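Local coordinates for mutual gliding-motility protein MglA (PDB 6H17) that binds and hydrolyses GTP, acting as an intracellular switch that coordinates two modes of gliding motility and controls the direction and speed of movement, at residues S46-T49 and L55-D58; F84-R89 and R121-E126; Y129-I134 and N159-P164. All blocks are in the same frame, centred on the assembly; numbering follows the deposited sequence. Where two conformers were deposited one is given.

Interaction 1. Residues S46-T49 and L55-D58; sequences SLST and LFFD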
ATOM      1  N   SER A  46      11.544  -8.309   6.444  1.00 16.06           N
ATOM      2  CA  SER A  46      10.796  -7.829   7.587  1.00 18.59           C
ATOM      3  C   SER A  46      11.702  -6.962   8.447  1.00 17.75           C
ATOM      4  O   SER A  46      12.926  -7.164   8.517  1.00 19.61           O
ATOM      5  CB  SER A  46      10.284  -8.997   8.426  1.00 29.08           C
ATOM      6  OG  SER A  46       9.306  -9.730   7.720  1.00 46.92           O
ATOM      7  N   LEU A  47      11.090  -5.992   9.101  1.00 15.85           N
ATOM      8  CA  LEU A  47      11.798  -5.101   9.997  1.00 15.82           C
ATOM      9  C   LEU A  47      11.015  -4.939  11.284  1.00 15.51           C
ATOM     10  O   LEU A  47       9.783  -4.937  11.292  1.00 15.38           O
ATOM     11  CB  LEU A  47      12.006  -3.731   9.351  1.00 18.53           C
ATOM     12  CG  LEU A  47      12.882  -3.775   8.093  1.00 17.81           C
ATOM     13  CD1 LEU A  47      12.802  -2.434   7.394  1.00 24.58           C
ATOM     14  CD2 LEU A  47      14.307  -4.119   8.425  1.00 19.23           C
ATOM     15  N   SER A  48      11.759  -4.829  12.369  1.00 15.90           N
ATOM     16  CA  SER A  48      11.246  -4.531  13.701  1.00 15.48           C
ATOM     17  C   SER A  48      12.408  -3.943  14.475  1.00 17.65           C
ATOM     18  O   SER A  48      13.526  -3.864  13.964  1.00 21.63           O
ATOM     19  CB  SER A  48      10.693  -5.784  14.370  1.00 16.82           C
ATOM     20  OG  SER A  48      11.696  -6.763  14.556  1.00 17.84           O
ATOM     21  N   THR A  49      12.151  -3.520  15.703  1.00 16.89           N
ATOM     22  CA  THR A  49      13.197  -2.941  16.528  1.00 17.25           C
ATOM     23  C   THR A  49      13.404  -3.719  17.820  1.00 16.86           C
ATOM     24  O   THR A  49      12.563  -4.518  18.237  1.00 19.87           O
ATOM     25  CB  THR A  49      12.946  -1.463  16.872  1.00 19.83           C
ATOM     26  OG1 THR A  49      11.888  -1.359  17.828  1.00 23.25           O
ATOM     27  CG2 THR A  49      12.604  -0.656  15.640  1.00 21.44           C
ATOM     28  N   LEU A  55       7.075  -6.712  16.396  1.00 18.10           N
ATOM     29  CA  LEU A  55       6.179  -5.766  15.728  1.00 17.15           C
ATOM     30  C   LEU A  55       6.746  -5.586  14.330  1.00 19.83           C
ATOM     31  O   LEU A  55       7.605  -4.733  14.094  1.00 24.10           O
ATOM     32  CB  LEU A  55       6.107  -4.455  16.495  1.00 19.96           C
ATOM     33  CG  LEU A  55       5.195  -3.384  15.893  1.00 21.80           C
ATOM     34  CD1 LEU A  55       3.766  -3.878  15.847  1.00 26.02           C
ATOM     35  CD2 LEU A  55       5.321  -2.097  16.702  1.00 24.25           C
ATOM     36  N   PHE A  56       6.271  -6.393  13.388  1.00 16.82           N
ATOM     37  CA  PHE A  56       6.905  -6.500  12.087  1.00 16.69           C
ATOM     38  C   PHE A  56       6.176  -5.685  11.034  1.00 17.32           C
ATOM     39  O   PHE A  56       4.939  -5.663  10.979  1.00 18.37           O
ATOM     40  CB  PHE A  56       6.908  -7.944  11.583  1.00 17.27           C
ATOM     41  CG  PHE A  56       7.739  -8.876  12.394  1.00 17.43           C
ATOM     42  CD1 PHE A  56       9.129  -8.815  12.354  1.00 18.24           C
ATOM     43  CD2 PHE A  56       7.142  -9.846  13.183  1.00 20.31           C
ATOM     44  CE1 PHE A  56       9.893  -9.690  13.105  1.00 19.70           C
ATOM     45  CE2 PHE A  56       7.905 -10.726  13.932  1.00 23.34           C
ATOM     46  CZ  PHE A  56       9.283 -10.641  13.898  1.00 22.15           C
ATOM     47  N   PHE A  57       6.946  -5.058  10.167  1.00 16.50           N
ATOM     48  CA  PHE A  57       6.420  -4.579   8.894  1.00 14.79           C
ATOM     49  C   PHE A  57       7.432  -4.924   7.807  1.00 15.13           C
ATOM     50  O   PHE A  57       8.549  -5.371   8.076  1.00 16.74           O
ATOM     51  CB  PHE A  57       6.094  -3.093   8.933  1.00 18.55           C
ATOM     52  CG  PHE A  57       7.281  -2.212   9.151  1.00 17.33           C
ATOM     53  CD1 PHE A  57       7.937  -1.659   8.081  1.00 16.87           C
ATOM     54  CD2 PHE A  57       7.745  -1.955  10.430  1.00 18.99           C
ATOM     55  CE1 PHE A  57       9.022  -0.838   8.275  1.00 20.40           C
ATOM     56  CE2 PHE A  57       8.823  -1.139  10.631  1.00 19.58           C
ATOM     57  CZ  PHE A  57       9.468  -0.578   9.568  1.00 18.83           C
ATOM     58  N   ASP A  58       7.026  -4.733   6.565  1.00 13.51           N
ATOM     59  CA  ASP A  58       7.743  -5.288   5.429  1.00 12.26           C
ATOM     60  C   ASP A  58       8.291  -4.192   4.539  1.00 12.10           C
ATOM     61  O   ASP A  58       7.757  -3.088   4.481  1.00 13.24           O
ATOM     62  CB  ASP A  58       6.792  -6.134   4.573  1.00 13.74           C
ATOM     63  CG  ASP A  58       6.026  -7.117   5.388  1.00 15.69           C
ATOM     64  OD1 ASP A  58       6.637  -8.107   5.848  1.00 16.62           O
ATOM     65  OD2 ASP A  58       4.807  -6.891   5.623  1.00 14.52           O
TER
HETATM   66  O   HOH W   1       9.358  -2.889  16.442  1.00 30.83           O
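Backbone hydrogen bonds between Leu47 and Phe57 define the pairing of 46-49 with 55-58. Leu47 N donates to Phe57 O at 2.8 Å, and Phe57 N returns a bond to Leu47 O at 3.1 Å. Together they make one antiparallel hydrogen-bonded pair, beside which Ser46 and Asp58 form a non-hydrogen-bonded one. Each of the two carbonyl oxygens also receives a CA-H...O contact: Ser46 CA meets Phe57 O at 3.4 Å, and Phe56 CA meets Leu47 O. Further toward Thr49 the direct pairing gives way to water 1, which accepts from Thr49 N at 3.0 Å and gives only a weak bond to Leu55 O.

The segments run at 145° to each other as the arms of a beta hairpin, 45-49 with 52-62. Strand 52-62 pairs antiparallel with 71-78 in turn, so 45-49, paired with 52-62 alone, lies at the edge of the Ras-like sheet.

Apolar packing is centred on the Phe57 ring. Its CG sits between the backbone N and the carbonyl carbon (chi1 64°), which turns the ring back against Leu47 of the neighbouring strand; Leu47 CB then lies over one face, offset toward the rim, 4.1 Å from Phe57 CZ. The Phe57 side chain also touches Tyr77 and Thr78 of strand 71-78 and Ile92 of helix 86-93. The Phe56 ring is approached obliquely, with Ser48 OG 3.7 Å from Phe56 CE1 and Ser46 CB near Phe56 CD1.

Polar side chains find their main partners beyond the pair. Ser48 OG is hydrogen-bonded to Arg53 O. Asp58 OD2 is hydrogen-bonded to Thr26 OG1 and Thr78 OG1, and the Asp58 side chain lies about 4 Å, at the nearest atoms, from the bound magnesium ion.

Interaction 2. Residues F84-R89 and R121-E126; sequences FYDASR and RINLAE
Asp86 and Asn123 reach toward each other from opposite directions, one from the start of helix 86-93 and one from the last turns of helix 110-125. Their carboxylate and amide planes are turned 24° from each other. Asn123 ND2 donates to Asp86 OD1 at 3.0 Å; the bond is almost straight (175° at the hydrogen), leaves within the amide plane and arrives on the syn side of the carboxylate, somewhat tilted out of its plane. Asp86 CG stands roughly opposite its own backbone N (chi1 -155°), which carries the carboxylate across to the other helix.

This arrangement leaves the two remaining oxygens facing one water. Water 2 donates to Asp86 OD2 at 2.6 Å and to Asn123 OD1 at 2.7 Å, closing a ring with the direct bond.

Arg89, one turn further along, folds its guanidinium back over the chain, with Tyr85 C 3.4 Å above one face, offset toward the rim. Its NH2 forms a salt bridge with Asp86 OD1 at 3.6 Å, while NH1 is hydrogen-bonded to Gln82 O and Pro80 O. Asn119 adds a second amide donor to Asp86 OD1, and Tyr18 OH is a further partner of Asn123 ND2. The contact thus ties helix 86-93, which follows the predicted GTP-binding residues Thr78 to Gln82 at the place of the switch II helix of small GTPases, to helix 110-125.

With a leucine in place of Asn123, Asp86 OD1 would probably lose one of its amide donors and water 2 one of the oxygens that hold it.

Two amides and a guanidinium converge on Asp86 OD1 while water occupies OD2, an arrangement that should fix the carboxylate's rotation; a flipped Asn123 amide would probably set oxygen against oxygen.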
ATOM      1  N   PHE A  84      -3.456  -0.246  18.132  1.00 16.85           N
ATOM      2  CA  PHE A  84      -2.534   0.340  19.098  1.00 18.97           C
ATOM      3  C   PHE A  84      -1.290   0.942  18.469  1.00 18.48           C
ATOM      4  O   PHE A  84      -0.631   1.767  19.109  1.00 19.23           O
ATOM      5  CB  PHE A  84      -2.095  -0.757  20.092  1.00 29.82           C
ATOM      6  CG  PHE A  84      -1.124  -0.290  21.148  1.00 47.05           C
ATOM      7  CD1 PHE A  84      -1.582   0.249  22.341  1.00 50.79           C
ATOM      8  CD2 PHE A  84       0.246  -0.413  20.958  1.00 51.32           C
ATOM      9  CE1 PHE A  84      -0.693   0.673  23.315  1.00 44.39           C
ATOM     10  CE2 PHE A  84       1.136   0.009  21.927  1.00 46.84           C
ATOM     11  CZ  PHE A  84       0.667   0.551  23.104  1.00 46.70           C
ATOM     12  N   TYR A  85      -0.914   0.522  17.266  1.00 16.19           N
ATOM     13  CA  TYR A  85       0.408   0.819  16.706  1.00 15.11           C
ATOM     14  C   TYR A  85       0.432   2.058  15.828  1.00 15.27           C
ATOM     15  O   TYR A  85       1.125   2.122  14.810  1.00 15.08           O
ATOM     16  CB  TYR A  85       0.953  -0.405  15.964  1.00 15.35           C
ATOM     17  CG  TYR A  85       1.049  -1.601  16.861  1.00 15.60           C
ATOM     18  CD1 TYR A  85       1.887  -1.589  17.965  1.00 19.29           C
ATOM     19  CD2 TYR A  85       0.312  -2.736  16.612  1.00 18.35           C
ATOM     20  CE1 TYR A  85       1.968  -2.683  18.816  1.00 22.06           C
ATOM     21  CE2 TYR A  85       0.384  -3.836  17.450  1.00 22.28           C
ATOM     22  CZ  TYR A  85       1.215  -3.801  18.542  1.00 19.46           C
ATOM     23  OH  TYR A  85       1.302  -4.902  19.378  1.00 26.89           O
ATOM     24  N   ASP A  86      -0.302   3.096  16.242  1.00 15.35           N
ATOM     25  CA  ASP A  86      -0.357   4.334  15.463  1.00 15.29           C
ATOM     26  C   ASP A  86       1.027   4.948  15.281  1.00 14.05           C
ATOM     27  O   ASP A  86       1.353   5.453  14.206  1.00 14.76           O
ATOM     28  CB  ASP A  86      -1.297   5.327  16.150  1.00 15.81           C
ATOM     29  CG  ASP A  86      -1.886   6.346  15.193  1.00 15.81           C
ATOM     30  OD1 ASP A  86      -1.997   6.066  13.989  1.00 17.12           O
ATOM     31  OD2 ASP A  86      -2.281   7.442  15.689  1.00 18.66           O
ATOM     32  N   ALA A  87       1.866   4.903  16.315  1.00 15.33           N
ATOM     33  CA  ALA A  87       3.175   5.534  16.205  1.00 15.83           C
ATOM     34  C   ALA A  87       3.997   4.912  15.077  1.00 15.65           C
ATOM     35  O   ALA A  87       4.665   5.615  14.311  1.00 16.32           O
ATOM     36  CB  ALA A  87       3.926   5.449  17.537  1.00 19.15           C
ATOM     37  N   SER A  88       3.939   3.581  14.947  0.63 16.56           N
ATOM     38  CA  SER A  88       4.666   2.909  13.877  0.63 16.04           C
ATOM     39  C   SER A  88       4.127   3.307  12.516  0.63 15.67           C
ATOM     40  O   SER A  88       4.895   3.554  11.576  0.63 16.93           O
ATOM     41  CB  SER A  88       4.530   1.394  14.034  0.63 20.15           C
ATOM     42  OG  SER A  88       5.222   0.922  15.164  0.63 25.45           O
ATOM     43  N   ARG A  89       2.803   3.335  12.378  1.00 15.15           N
ATOM     44  CA  ARG A  89       2.209   3.719  11.109  1.00 13.92           C
ATOM     45  C   ARG A  89       2.650   5.114  10.710  1.00 14.55           C
ATOM     46  O   ARG A  89       2.933   5.373   9.536  1.00 15.21           O
ATOM     47  CB  ARG A  89       0.686   3.658  11.186  1.00 14.21           C
ATOM     48  CG  ARG A  89       0.152   2.251  11.386  1.00 14.60           C
ATOM     49  CD  ARG A  89      -1.346   2.171  11.213  1.00 12.41           C
ATOM     50  NE  ARG A  89      -2.128   2.753  12.289  1.00 14.09           N
ATOM     51  CZ  ARG A  89      -2.442   2.121  13.403  1.00 13.76           C
ATOM     52  NH1 ARG A  89      -1.952   0.906  13.626  1.00 14.51           N
ATOM     53  NH2 ARG A  89      -3.216   2.696  14.313  1.00 15.31           N
ATOM     54  N   ARG A 121      -6.335   8.879   6.730  0.62 13.79           N
ATOM     55  CA  ARG A 121      -6.595  10.274   6.383  0.62 14.57           C
ATOM     56  C   ARG A 121      -5.995  11.216   7.416  0.62 13.75           C
ATOM     57  O   ARG A 121      -5.356  12.214   7.062  0.62 15.97           O
ATOM     58  CB  ARG A 121      -8.104  10.483   6.250  0.62 16.55           C
ATOM     59  CG  ARG A 121      -8.497  11.872   5.780  0.62 22.73           C
ATOM     60  CD  ARG A 121     -10.008  12.057   5.804  0.62 25.13           C
ATOM     61  NE  ARG A 121     -10.507  12.269   7.161  0.62 29.24           N
ATOM     62  CZ  ARG A 121     -10.438  13.430   7.808  0.62 36.21           C
ATOM     63  NH1 ARG A 121      -9.885  14.482   7.223  0.62 37.27           N
ATOM     64  NH2 ARG A 121     -10.917  13.537   9.040  0.62 29.99           N
ATOM     65  N   ILE A 122      -6.180  10.906   8.704  1.00 14.11           N
ATOM     66  CA  ILE A 122      -5.671  11.753   9.770  1.00 14.04           C
ATOM     67  C   ILE A 122      -4.154  11.766   9.775  1.00 14.30           C
ATOM     68  O   ILE A 122      -3.534  12.824   9.922  1.00 15.91           O
ATOM     69  CB  ILE A 122      -6.246  11.277  11.123  1.00 13.61           C
ATOM     70  CG1 ILE A 122      -7.750  11.536  11.207  1.00 14.65           C
ATOM     71  CG2 ILE A 122      -5.466  11.922  12.276  1.00 16.18           C
ATOM     72  CD1 ILE A 122      -8.141  12.999  11.266  1.00 17.70           C
ATOM     73  N   ASN A 123      -3.529  10.604   9.622  1.00 14.06           N
ATOM     74  CA  ASN A 123      -2.071  10.555   9.668  1.00 14.67           C
ATOM     75  C   ASN A 123      -1.467  11.294   8.490  1.00 14.30           C
ATOM     76  O   ASN A 123      -0.428  11.954   8.637  1.00 16.24           O
ATOM     77  CB  ASN A 123      -1.584   9.112   9.752  1.00 15.08           C
ATOM     78  CG  ASN A 123      -1.703   8.561  11.156  1.00 14.70           C
ATOM     79  OD1 ASN A 123      -1.869   9.308  12.128  1.00 16.80           O
ATOM     80  ND2 ASN A 123      -1.620   7.259  11.283  1.00 16.19           N
ATOM     81  N   LEU A 124      -2.077  11.177   7.307  1.00 14.22           N
ATOM     82  CA  LEU A 124      -1.604  11.980   6.180  1.00 15.04           C
ATOM     83  C   LEU A 124      -1.724  13.467   6.489  1.00 19.69           C
ATOM     84  O   LEU A 124      -0.789  14.228   6.239  1.00 21.02           O
ATOM     85  CB  LEU A 124      -2.336  11.603   4.899  1.00 16.72           C
ATOM     86  CG  LEU A 124      -1.960  10.227   4.333  1.00 15.50           C
ATOM     87  CD1 LEU A 124      -2.896   9.840   3.228  1.00 17.60           C
ATOM     88  CD2 LEU A 124      -0.520  10.219   3.822  1.00 17.78           C
ATOM     89  N   ALA A 125      -2.850  13.899   7.077  1.00 17.48           N
ATOM     90  CA  ALA A 125      -2.994  15.309   7.434  1.00 18.44           C
ATOM     91  C   ALA A 125      -1.961  15.732   8.468  1.00 18.26           C
ATOM     92  O   ALA A 125      -1.461  16.869   8.425  1.00 23.22           O
ATOM     93  CB  ALA A 125      -4.411  15.566   7.959  1.00 22.21           C
ATOM     94  N   GLU A 126      -1.633  14.869   9.419  1.00 20.34           N
ATOM     95  CA  GLU A 126      -0.666  15.194  10.460  1.00 17.76           C
ATOM     96  C   GLU A 126       0.778  15.228   9.991  1.00 21.51           C
ATOM     97  O   GLU A 126       1.662  15.549  10.818  1.00 24.79           O
ATOM     98  CB  GLU A 126      -0.782  14.230  11.627  1.00 19.14           C
ATOM     99  CG  GLU A 126      -2.086  14.443  12.325  1.00 16.36           C
ATOM    100  CD  GLU A 126      -2.391  13.444  13.406  1.00 19.14           C
ATOM    101  OE1 GLU A 126      -3.339  13.662  14.165  1.00 18.72           O
ATOM    102  OE2 GLU A 126      -1.677  12.402  13.478  1.00 23.35           O
TER
HETATM  103  O   HOH W   2      -3.474   9.336  14.292  1.00 18.98           O

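Interaction 3. Residues Y129-I134 and N159-P164; sequences YDLNKI and NHRNIP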
ATOM      1  N   TYR A 129       0.057  16.046   4.371  1.00 24.14           N
ATOM      2  CA  TYR A 129      -0.441  15.474   3.134  1.00 26.21           C
ATOM      3  C   TYR A 129      -1.967  15.477   3.157  1.00 29.49           C
ATOM      4  O   TYR A 129      -2.591  15.794   4.175  1.00 33.21           O
ATOM      5  CB  TYR A 129       0.092  14.038   2.977  1.00 29.42           C
ATOM      6  CG  TYR A 129       1.601  13.901   2.736  1.00 27.48           C
ATOM      7  CD1 TYR A 129       2.527  14.703   3.402  1.00 30.49           C
ATOM      8  CD2 TYR A 129       2.089  12.943   1.865  1.00 24.86           C
ATOM      9  CE1 TYR A 129       3.898  14.561   3.176  1.00 35.51           C
ATOM     10  CE2 TYR A 129       3.443  12.792   1.633  1.00 30.04           C
ATOM     11  CZ  TYR A 129       4.345  13.596   2.288  1.00 30.15           C
ATOM     12  OH  TYR A 129       5.696  13.439   2.053  1.00 30.46           O
ATOM     13  N   ASP A 130      -2.565  15.096   2.024  1.00 26.84           N
ATOM     14  CA  ASP A 130      -4.018  15.028   1.854  1.00 26.35           C
ATOM     15  C   ASP A 130      -4.361  13.759   1.080  1.00 31.37           C
ATOM     16  O   ASP A 130      -3.935  13.606  -0.067  1.00 25.87           O
ATOM     17  CB  ASP A 130      -4.514  16.268   1.094  1.00 33.64           C
ATOM     18  CG  ASP A 130      -6.028  16.289   0.888  1.00 32.11           C
ATOM     19  OD1 ASP A 130      -6.725  15.332   1.256  1.00 36.67           O
ATOM     20  OD2 ASP A 130      -6.529  17.303   0.355  1.00 46.37           O
ATOM     21  N   LEU A 131      -5.130  12.850   1.702  1.00 23.92           N
ATOM     22  CA  LEU A 131      -5.514  11.604   1.041  1.00 22.76           C
ATOM     23  C   LEU A 131      -6.253  11.851  -0.270  1.00 22.83           C
ATOM     24  O   LEU A 131      -6.187  11.022  -1.188  1.00 26.34           O
ATOM     25  CB  LEU A 131      -6.383  10.752   1.972  1.00 22.37           C
ATOM     26  CG  LEU A 131      -6.833   9.398   1.449  1.00 22.17           C
ATOM     27  CD1 LEU A 131      -5.630   8.565   1.025  1.00 19.52           C
ATOM     28  CD2 LEU A 131      -7.638   8.665   2.499  1.00 25.93           C
ATOM     29  N   ASN A 132      -6.963  12.981  -0.375  1.00 29.57           N
ATOM     30  CA  ASN A 132      -7.751  13.260  -1.566  1.00 32.51           C
ATOM     31  C   ASN A 132      -6.893  13.556  -2.786  1.00 28.06           C
ATOM     32  O   ASN A 132      -7.388  13.458  -3.913  1.00 40.91           O
ATOM     33  CB  ASN A 132      -8.645  14.481  -1.334  1.00 38.40           C
ATOM     34  CG  ASN A 132      -9.730  14.224  -0.324  1.00 43.26           C
ATOM     35  OD1 ASN A 132     -10.082  13.078  -0.057  1.00 37.13           O
ATOM     36  ND2 ASN A 132     -10.280  15.294   0.240  1.00 52.57           N
ATOM     37  N   LYS A 133      -5.638  13.936  -2.590  1.00 25.98           N
ATOM     38  CA  LYS A 133      -4.764  14.339  -3.679  1.00 34.61           C
ATOM     39  C   LYS A 133      -3.718  13.304  -4.051  1.00 40.91           C
ATOM     40  O   LYS A 133      -3.289  13.261  -5.205  1.00 49.01           O
ATOM     41  CB  LYS A 133      -4.034  15.627  -3.288  1.00 40.63           C
ATOM     42  CG  LYS A 133      -4.959  16.802  -3.070  1.00 51.54           C
ATOM     43  CD  LYS A 133      -4.152  18.079  -2.936  1.00 54.79           C
ATOM     44  CE  LYS A 133      -4.478  18.835  -1.662  1.00 60.95           C
ATOM     45  NZ  LYS A 133      -5.254  20.071  -1.953  1.00 65.71           N
ATOM     46  N   ILE A 134      -3.307  12.467  -3.108  1.00 22.93           N
ATOM     47  CA  ILE A 134      -2.177  11.559  -3.288  1.00 20.31           C
ATOM     48  C   ILE A 134      -2.583  10.385  -4.174  1.00 16.48           C
ATOM     49  O   ILE A 134      -3.750   9.962  -4.162  1.00 18.91           O
ATOM     50  CB  ILE A 134      -1.663  11.107  -1.908  1.00 21.13           C
ATOM     51  CG1 ILE A 134      -0.265  10.495  -1.981  1.00 30.74           C
ATOM     52  CG2 ILE A 134      -2.614  10.125  -1.286  1.00 20.64           C
ATOM     53  CD1 ILE A 134       0.295  10.113  -0.611  1.00 40.86           C
ATOM     54  N   ASN A 159     -15.375   3.735  -0.550  1.00 15.20           N
ATOM     55  CA  ASN A 159     -14.839   4.382  -1.747  1.00 15.24           C
ATOM     56  C   ASN A 159     -15.805   5.441  -2.254  1.00 17.86           C
ATOM     57  O   ASN A 159     -16.333   5.366  -3.357  1.00 21.84           O
ATOM     58  CB  ASN A 159     -14.531   3.372  -2.849  1.00 16.07           C
ATOM     59  CG  ASN A 159     -13.720   3.972  -3.975  1.00 17.13           C
ATOM     60  OD1 ASN A 159     -13.251   5.111  -3.889  1.00 19.16           O
ATOM     61  ND2 ASN A 159     -13.545   3.210  -5.037  1.00 16.53           N
ATOM     62  N   HIS A 160     -16.000   6.474  -1.441  1.00 20.43           N
ATOM     63  CA  HIS A 160     -16.980   7.501  -1.766  1.00 21.27           C
ATOM     64  C   HIS A 160     -16.549   8.355  -2.949  1.00 24.72           C
ATOM     65  O   HIS A 160     -17.406   8.922  -3.640  1.00 29.63           O
ATOM     66  CB  HIS A 160     -17.214   8.383  -0.535  1.00 22.85           C
ATOM     67  CG  HIS A 160     -17.787   7.643   0.637  1.00 25.37           C
ATOM     68  ND1 HIS A 160     -17.852   8.186   1.903  1.00 31.24           N
ATOM     69  CD2 HIS A 160     -18.324   6.403   0.731  1.00 25.98           C
ATOM     70  CE1 HIS A 160     -18.403   7.311   2.726  1.00 29.25           C
ATOM     71  NE2 HIS A 160     -18.703   6.223   2.040  1.00 26.71           N
ATOM     72  N   ARG A 161     -15.246   8.467  -3.198  1.00 22.38           N
ATOM     73  CA  ARG A 161     -14.722   9.288  -4.279  1.00 22.42           C
ATOM     74  C   ARG A 161     -14.428   8.505  -5.554  1.00 24.07           C
ATOM     75  O   ARG A 161     -13.850   9.067  -6.491  1.00 25.07           O
ATOM     76  CB  ARG A 161     -13.444  10.001  -3.838  1.00 29.10           C
ATOM     77  CG  ARG A 161     -13.619  11.067  -2.770  1.00 37.32           C
ATOM     78  CD  ARG A 161     -12.345  11.904  -2.627  1.00 49.43           C
ATOM     79  NE  ARG A 161     -11.509  11.519  -1.486  1.00 57.87           N
ATOM     80  CZ  ARG A 161     -10.674  10.480  -1.465  1.00 61.44           C
ATOM     81  NH1 ARG A 161     -10.555   9.678  -2.513  1.00 57.09           N
ATOM     82  NH2 ARG A 161      -9.958  10.233  -0.377  1.00 67.09           N
ATOM     83  N   ASN A 162     -14.783   7.222  -5.598  1.00 22.64           N
ATOM     84  CA  ASN A 162     -14.598   6.382  -6.783  1.00 23.17           C
ATOM     85  C   ASN A 162     -13.175   6.456  -7.330  1.00 25.82           C
ATOM     86  O   ASN A 162     -12.932   6.618  -8.528  1.00 25.53           O
ATOM     87  CB  ASN A 162     -15.652   6.680  -7.849  1.00 37.27           C
ATOM     88  CG  ASN A 162     -17.031   6.184  -7.445  1.00 51.22           C
ATOM     89  OD1 ASN A 162     -17.287   4.979  -7.425  1.00 52.92           O
ATOM     90  ND2 ASN A 162     -17.918   7.111  -7.107  1.00 55.54           N
ATOM     91  N   ILE A 163     -12.217   6.292  -6.432  1.00 17.81           N
ATOM     92  CA  ILE A 163     -10.840   6.082  -6.851  1.00 17.54           C
ATOM     93  C   ILE A 163     -10.662   4.635  -7.297  1.00 14.02           C
ATOM     94  O   ILE A 163     -11.576   3.806  -7.113  1.00 15.79           O
ATOM     95  CB  ILE A 163      -9.843   6.558  -5.785  1.00 22.15           C
ATOM     96  CG1 ILE A 163     -10.156   5.993  -4.416  1.00 22.08           C
ATOM     97  CG2 ILE A 163      -9.872   8.094  -5.665  1.00 28.88           C
ATOM     98  CD1 ILE A 163      -9.633   4.638  -4.210  1.00 20.70           C
ATOM     99  N   PRO A 164      -9.538   4.278  -7.903  1.00 14.85           N
ATOM    100  CA  PRO A 164      -9.417   2.931  -8.471  1.00 14.88           C
ATOM    101  C   PRO A 164      -9.551   1.877  -7.385  1.00 13.92           C
ATOM    102  O   PRO A 164      -8.960   2.002  -6.304  1.00 14.21           O
ATOM    103  CB  PRO A 164      -8.021   2.932  -9.103  1.00 16.50           C
ATOM    104  CG  PRO A 164      -7.785   4.384  -9.428  1.00 17.68           C
ATOM    105  CD  PRO A 164      -8.401   5.138  -8.285  1.00 17.11           C
TER
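The Arg161 guanidinium has Asn132 CA over one face, 3.8 Å above its plane and offset toward the rim. At its edge, near that plane, Leu131 CG approaches Arg161 NH2 to 3.7 Å. The Asn132 amide stands steeply to the guanidinium, the planes 77° apart, and the two side chains cross at about a right angle.

Arg161 NE donates to Asn132 OD1 at 2.6 Å, but the bond is weak because its angle at the hydrogen is only 121°. A bend at chi3 (-100°) turns the end of the Arg161 chain to this position.

Each partner is braced within its own loop. Asp130 OD1 accepts from Asn132 N at 2.9 Å in an Asx turn, approached from above the carboxylate plane. Arg161 sits in a type I turn from Asn159 to Asn162; beyond it, Asn159 OD1 takes the Ile163 N-H on a lone pair, and Asn159 ND2 gives to Ile163 O at 2.9 Å.

These loops follow helices 110-125 and 151-158 and lead into the neighbouring parallel strands 136-141 and 165-167 of the Ras-like sheet. Leu131 packs inward on Leu120, Leu124 and Tyr136, whereas Asn132 and Arg161 are exposed.

Chemically, the link is a neutral carbonyl oxygen beside a cationic group; with a strongly bent bond, attraction to the guanidinium charge probably contributes more than hydrogen-bond directionality.

From the N terminus the three contacts follow in series, with no nesting or crossing. Interaction 1 closes first, across the five residues between the two segments in hairpin 45-49/52-62. Interaction 2 spans 31 residues, including strand 98-104, and joins helices 86-93 and 110-125. Interaction 3 spans 24 and joins the loops entering strands 136-141 and 165-167. Interaction 2 touches both others: Leu55 CD1 packs on Tyr85 CD1 at 3.6 Å, and Leu124 O lies 2.7 Å from Tyr129 N, a probable hydrogen bond. Interactions 1 and 3, on opposite sides of the chain's centre, have centres about 27 Å apart and do not touch.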